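Local coordinates for protein beta-glucosidase (Chaetomella raphigera, PDB 6JXG) that probably hydrolyses terminal, non-reducing beta-D-glucosyl residues with release of beta-D-glucose, as a secreted glycoside hydrolase family 3 enzyme of cellulose degradation, at residues Asp188-Asn193 / Gly221-Gln226. Sequence-based numbering, arbitrary orientation.
Sequences DAIKAN and GELDFQ
Ile190, in the last turn of helix 184-191, pushes its side chain between Leu223 and Phe225, just past the end of helix 214-222. The contact is apolar, with no hydrogen bond between the two segments. With chi1 at -64°, CG1 of Ile190 lies beside the backbone N, which leaves CG2 opposite that N and 3.6 Å from Leu223 O. The longer branch is extended (chi2 167°) and reaches the leucine with its end: Ile190 CD1 is 3.8 Å from Leu223 CD1. At the root of that branch, Ile190 CG1 approaches Phe225 CD1 at 3.9 Å, meeting the ring obliquely. Both partners cross the isoleucine side chain at about a right angle. Ile197 of strand 196-199 touches both Ile190 and Phe225, and Pro603 packs on Ile190, which is buried.

Each helix ends close by. Asn193, with positive phi, is the C-prime residue of a Schellman motif, in which Asn193 N hydrogen-bonds Ile190 O at 2.8 Å. On the other segment, Asp224 takes positive phi where the chain leaves the helix, and Gln226 NE2 donates to Asp224 O at 3.1 Å from above the carbonyl plane. The contact thus joins the C-terminal ends of two helices, each followed by a parallel strand, 196-199 and 228-231, within the TIM-barrel-type N-terminal domain of family 3 glycoside hydrolases.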
ATOM      1  N   ASP A 188       5.149   6.037  11.328  1.00 11.86           N
ATOM      2  CA  ASP A 188       5.069   7.164  10.334  1.00 11.52           C
ATOM      3  C   ASP A 188       3.622   7.685  10.206  1.00 10.72           C
ATOM      4  O   ASP A 188       3.344   8.883  10.170  1.00 10.74           O
ATOM      5  CB  ASP A 188       5.592   6.773   8.943  1.00 12.16           C
ATOM      6  CG  ASP A 188       7.127   6.911   8.798  1.00 13.21           C
ATOM      7  OD1 ASP A 188       7.870   7.115   9.825  1.00 14.39           O
ATOM      8  OD2 ASP A 188       7.551   6.897   7.652  1.00 13.55           O
ATOM      9  N   ALA A 189       2.691   6.764  10.181  1.00 11.53           N
ATOM     10  CA  ALA A 189       1.286   7.110  10.080  1.00 11.23           C
ATOM     11  C   ALA A 189       0.800   7.927  11.264  1.00 12.42           C
ATOM     12  O   ALA A 189       0.144   8.922  11.107  1.00 12.93           O
ATOM     13  CB  ALA A 189       0.472   5.872   9.901  1.00 11.87           C
ATOM     14  N   ILE A 190       1.098   7.482  12.451  1.00 12.25           N
ATOM     15  CA  ILE A 190       0.818   8.245  13.651  1.00 11.79           C
ATOM     16  C   ILE A 190       1.470   9.639  13.689  1.00 12.37           C
ATOM     17  O   ILE A 190       0.781  10.635  14.025  1.00 13.21           O
ATOM     18  CB  ILE A 190       1.188   7.408  14.881  1.00 12.04           C
ATOM     19  CG1 ILE A 190       0.272   6.166  14.927  1.00 11.71           C
ATOM     20  CG2 ILE A 190       1.069   8.225  16.135  1.00 11.29           C
ATOM     21  CD1 ILE A 190       0.647   5.027  15.886  1.00 12.23           C
ATOM     22  N   LYS A 191       2.746   9.735  13.384  1.00 11.97           N
ATOM     23  CA  LYS A 191       3.433  11.042  13.202  1.00 12.70           C
ATOM     24  C   LYS A 191       2.731  11.933  12.199  1.00 14.18           C
ATOM     25  O   LYS A 191       2.634  13.135  12.387  1.00 12.26           O
ATOM     26  CB  LYS A 191       4.884  10.786  12.769  1.00 13.39           C
ATOM     27  CG  LYS A 191       5.695  12.046  12.448  1.00 15.81           C
ATOM     28  CD  LYS A 191       6.022  12.774  13.771  1.00 18.74           C
ATOM     29  CE  LYS A 191       6.852  14.075  13.563  1.00 21.57           C
ATOM     30  NZ  LYS A 191       6.429  14.877  12.398  1.00 24.26           N
ATOM     31  N   ALA A 192       2.166  11.365  11.127  1.00 12.29           N
ATOM     32  CA  ALA A 192       1.426  12.173  10.205  1.00 13.86           C
ATOM     33  C   ALA A 192      -0.035  12.493  10.680  1.00 11.45           C
ATOM     34  O   ALA A 192      -0.856  12.819   9.893  1.00 12.88           O
ATOM     35  CB  ALA A 192       1.381  11.508   8.843  1.00 13.26           C
ATOM     36  N   ASN A 193      -0.352  12.201  11.934  1.00 12.29           N
ATOM     37  CA  ASN A 193      -1.669  12.578  12.570  1.00 12.01           C
ATOM     38  C   ASN A 193      -2.824  11.813  12.002  1.00 12.19           C
ATOM     39  O   ASN A 193      -3.951  12.271  11.961  1.00 11.97           O
ATOM     40  CB  ASN A 193      -1.921  14.073  12.517  1.00 12.43           C
ATOM     41  CG  ASN A 193      -0.993  14.826  13.456  1.00 13.78           C
ATOM     42  OD1 ASN A 193      -0.742  14.399  14.584  1.00 13.10           O
ATOM     43  ND2 ASN A 193      -0.425  15.902  12.965  1.00 14.13           N
ATOM     44  N   GLY A 221       0.714   4.325  24.032  1.00 13.53           N
ATOM     45  CA  GLY A 221       1.825   4.596  25.002  1.00 14.29           C
ATOM     46  C   GLY A 221       3.104   5.004  24.262  1.00 14.59           C
ATOM     47  O   GLY A 221       3.409   6.195  24.157  1.00 13.92           O
ATOM     48  N   GLU A 222       3.792   4.014  23.696  1.00 16.24           N
ATOM     49  CA  GLU A 222       5.056   4.228  23.046  1.00 16.71           C
ATOM     50  C   GLU A 222       4.926   5.281  21.959  1.00 15.97           C
ATOM     51  O   GLU A 222       5.744   6.116  21.860  1.00 14.94           O
ATOM     52  CB  GLU A 222       5.668   2.968  22.415  1.00 20.38           C
ATOM     53  CG  GLU A 222       6.041   1.859  23.317  1.00 24.65           C
ATOM     54  CD  GLU A 222       7.041   0.836  22.688  1.00 30.94           C
ATOM     55  OE1 GLU A 222       7.500   0.000  23.483  1.00 22.89           O
ATOM     56  OE2 GLU A 222       7.321   0.880  21.482  1.00 34.13           O
ATOM     57  N   LEU A 223       3.899   5.165  21.144  1.00 14.49           N
ATOM     58  CA  LEU A 223       3.727   6.012  20.009  1.00 12.94           C
ATOM     59  C   LEU A 223       2.767   7.236  20.276  1.00 13.25           C
ATOM     60  O   LEU A 223       2.603   8.072  19.394  1.00 10.94           O
ATOM     61  CB  LEU A 223       3.341   5.177  18.793  1.00 13.66           C
ATOM     62  CG  LEU A 223       4.352   4.077  18.365  1.00 13.13           C
ATOM     63  CD1 LEU A 223       3.820   3.315  17.197  1.00 13.96           C
ATOM     64  CD2 LEU A 223       5.680   4.751  18.007  1.00 14.18           C
ATOM     65  N   ASP A 224       2.180   7.329  21.490  1.00 13.24           N
ATOM     66  CA  ASP A 224       1.401   8.480  21.886  1.00 14.07           C
ATOM     67  C   ASP A 224       0.308   8.849  20.891  1.00 14.74           C
ATOM     68  O   ASP A 224       0.021  10.032  20.661  1.00 15.22           O
ATOM     69  CB  ASP A 224       2.349   9.633  22.119  1.00 16.55           C
ATOM     70  CG  ASP A 224       1.772  10.708  23.039  1.00 17.93           C
ATOM     71  OD1 ASP A 224       2.170  11.869  22.835  1.00 19.39           O
ATOM     72  OD2 ASP A 224       0.882  10.398  23.845  1.00 18.14           O
ATOM     73  N   PHE A 225      -0.337   7.812  20.363  1.00 13.21           N
ATOM     74  CA  PHE A 225      -1.371   7.999  19.405  1.00 13.41           C
ATOM     75  C   PHE A 225      -2.580   8.692  20.073  1.00 14.27           C
ATOM     76  O   PHE A 225      -3.087   8.222  21.128  1.00 14.68           O
ATOM     77  CB  PHE A 225      -1.751   6.625  18.881  1.00 13.14           C
ATOM     78  CG  PHE A 225      -2.949   6.614  17.952  1.00 13.86           C
ATOM     79  CD1 PHE A 225      -2.983   7.396  16.786  1.00 14.33           C
ATOM     80  CD2 PHE A 225      -4.025   5.756  18.204  1.00 12.96           C
ATOM     81  CE1 PHE A 225      -4.098   7.330  15.914  1.00 13.04           C
ATOM     82  CE2 PHE A 225      -5.144   5.770  17.362  1.00 13.94           C
ATOM     83  CZ  PHE A 225      -5.153   6.520  16.221  1.00 12.57           C
ATOM     84  N   GLN A 226      -3.054   9.767  19.459  1.00 14.03           N
ATOM     85  CA  GLN A 226      -4.141  10.584  20.017  1.00 14.09           C
ATOM     86  C   GLN A 226      -5.529  10.290  19.432  1.00 14.12           C
ATOM     87  O   GLN A 226      -6.526  10.682  20.048  1.00 14.51           O
ATOM     88  CB  GLN A 226      -3.834  12.069  19.863  1.00 13.66           C
ATOM     89  CG  GLN A 226      -2.548  12.535  20.533  1.00 16.03           C
ATOM     90  CD  GLN A 226      -2.668  12.425  22.024  1.00 17.22           C
ATOM     91  OE1 GLN A 226      -3.640  12.939  22.619  1.00 19.42           O
ATOM     92  NE2 GLN A 226      -1.730  11.723  22.653  1.00 17.32           N
TER